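Local coordinates for protein 'Carboxyl esterase 2 (Tuber melanosporum Mel28, PDB 5MIF) that probably hydrolyses carboxylic esters as an archaeal-like member of the alpha/beta hydrolase fold, at residues 162-167 with 201-206. Numbering follows the deposited sequence.
Sequences QCYAAV and LLSIKR
Tyr164 reaches from helix 158-173 to Leu202, Ser203 and Arg206 of helix 191-206, and its ring accounts for nearly all of this contact. With CG anti to the backbone N, the ring spans the gap between the axes of segments 162-167 and 201-206, 10.9 Å apart at their closest and 65° to one another. Arg206 turns an edge of its guanidinium to the face of the ring: the two planes stand 83° apart, and NH1 dips to 3.2 Å from Tyr164 CD2, displaced toward the rim. Arg206 CZ lies 4.7 Å from the ring centroid and 21° off the normal, which supports a cation-pi interaction. The extended arginine chain passes obliquely over the ring: Arg206 CD packs 3.6 Å from Tyr164 OH, and NH1 ends above the CD2-CE2 bond. Leu202 CB approaches CD1 of Tyr164 obliquely at 3.8 Å, and Ser203 OG sits in the ring plane, 3.8 Å from Tyr164 CE1. No hydrogen bond joins the two segments; Thr208 holds the tyrosine hydroxyl, the Val199 carbonyl Ser203 OG, and Glu161 Arg206 NH2 in a salt bridge. Replacing Tyr164 by alanine would remove the ring and probably leave the guanidinium without its pi partner, Thr208 OG1 without this hydrogen bond, and a gap between the helices. Helix 191-206 follows strand 184-189 and the probable nucleophile elbow, so the tyrosine joins two helices packed against the central sheet of an alpha/beta hydrolase; Cys163 and Ala166 pack on strand 142-147, Val167 on Phe115 of strand 109-115, and Leu201 and Ile204 touch helix 270-273.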
# COMPACT_ATOMS: atom_id res chain seq x y z
N GLN A 162 -7.22 21.23 21.55
CA GLN A 162 -5.79 21.45 21.77
C GLN A 162 -5.05 21.28 20.44
O GLN A 162 -4.24 22.12 20.06
CB GLN A 162 -5.22 20.48 22.80
CG GLN A 162 -5.56 20.81 24.25
CD GLN A 162 -4.86 19.88 25.22
OE1 GLN A 162 -4.87 18.66 25.04
NE2 GLN A 162 -4.22 20.45 26.24
N CYS A 163 -5.34 20.18 19.76
CA CYS A 163 -4.71 19.86 18.48
C CYS A 163 -5.04 20.93 17.45
O CYS A 163 -4.17 21.40 16.73
CB CYS A 163 -5.16 18.50 17.98
SG CYS A 163 -4.51 17.15 18.95
N TYR A 164 -6.31 21.31 17.39
CA TYR A 164 -6.72 22.38 16.49
C TYR A 164 -5.97 23.67 16.82
O TYR A 164 -5.42 24.30 15.91
CB TYR A 164 -8.23 22.61 16.54
CG TYR A 164 -8.66 23.75 15.66
CD1 TYR A 164 -8.82 23.57 14.30
CD2 TYR A 164 -8.85 25.02 16.18
CE1 TYR A 164 -9.20 24.61 13.48
CE2 TYR A 164 -9.23 26.07 15.38
CZ TYR A 164 -9.40 25.87 14.02
OH TYR A 164 -9.77 26.92 13.21
N ALA A 165 -5.91 24.05 18.10
CA ALA A 165 -5.26 25.31 18.48
C ALA A 165 -3.75 25.32 18.19
O ALA A 165 -3.19 26.35 17.80
CB ALA A 165 -5.51 25.61 19.98
N ALA A 166 -3.10 24.17 18.38
CA ALA A 166 -1.68 24.04 18.08
C ALA A 166 -1.43 24.24 16.58
O ALA A 166 -0.45 24.88 16.18
CB ALA A 166 -1.15 22.69 18.53
N VAL A 167 -2.30 23.69 15.75
CA VAL A 167 -2.16 23.88 14.31
C VAL A 167 -2.30 25.36 13.94
O VAL A 167 -1.51 25.88 13.13
CB VAL A 167 -3.17 23.02 13.52
CG1 VAL A 167 -3.20 23.43 12.04
CG2 VAL A 167 -2.80 21.56 13.67
N LEU A 201 -11.97 18.63 10.04
CA LEU A 201 -13.37 19.03 10.05
C LEU A 201 -13.57 20.39 10.72
O LEU A 201 -14.32 21.23 10.23
CB LEU A 201 -14.21 17.95 10.75
CG LEU A 201 -15.71 18.23 10.91
CD1 LEU A 201 -16.36 18.40 9.55
CD2 LEU A 201 -16.37 17.10 11.68
N LEU A 202 -12.87 20.62 11.83
CA LEU A 202 -12.94 21.90 12.53
C LEU A 202 -12.38 23.02 11.64
O LEU A 202 -12.87 24.15 11.67
CB LEU A 202 -12.19 21.83 13.88
CG LEU A 202 -12.80 20.98 15.02
CD1 LEU A 202 -11.84 20.79 16.19
CD2 LEU A 202 -14.13 21.58 15.52
N SER A 203 -11.35 22.72 10.86
CA SER A 203 -10.81 23.72 9.94
C SER A 203 -11.85 24.11 8.89
O SER A 203 -11.97 25.28 8.51
CB SER A 203 -9.54 23.21 9.26
OG SER A 203 -8.60 22.81 10.22
N ILE A 204 -12.60 23.12 8.42
CA ILE A 204 -13.65 23.35 7.43
C ILE A 204 -14.76 24.22 8.05
O ILE A 204 -15.13 25.24 7.48
CB ILE A 204 -14.20 22.02 6.90
CG1 ILE A 204 -13.17 21.38 5.97
CG2 ILE A 204 -15.52 22.24 6.17
CD1 ILE A 204 -13.32 19.89 5.78
N LYS A 205 -15.22 23.84 9.24
CA LYS A 205 -16.23 24.63 9.96
C LYS A 205 -15.83 26.07 10.26
O LYS A 205 -16.69 26.96 10.29
CB LYS A 205 -16.59 23.95 11.27
CG LYS A 205 -17.34 22.66 11.09
CD LYS A 205 -17.66 21.98 12.43
CE LYS A 205 -18.53 20.77 12.17
NZ LYS A 205 -19.66 20.62 13.12
N ARG A 206 -14.55 26.32 10.51
CA ARG A 206 -14.11 27.63 10.97
C ARG A 206 -13.39 28.40 9.88
O ARG A 206 -12.95 29.53 10.09
CB ARG A 206 -13.21 27.46 12.21
CG ARG A 206 -13.96 26.82 13.41
CD ARG A 206 -13.03 26.31 14.52
NE ARG A 206 -13.81 25.69 15.59
CZ ARG A 206 -13.30 25.06 16.65
NH1 ARG A 206 -11.98 24.95 16.80
NH2 ARG A 206 -14.12 24.55 17.56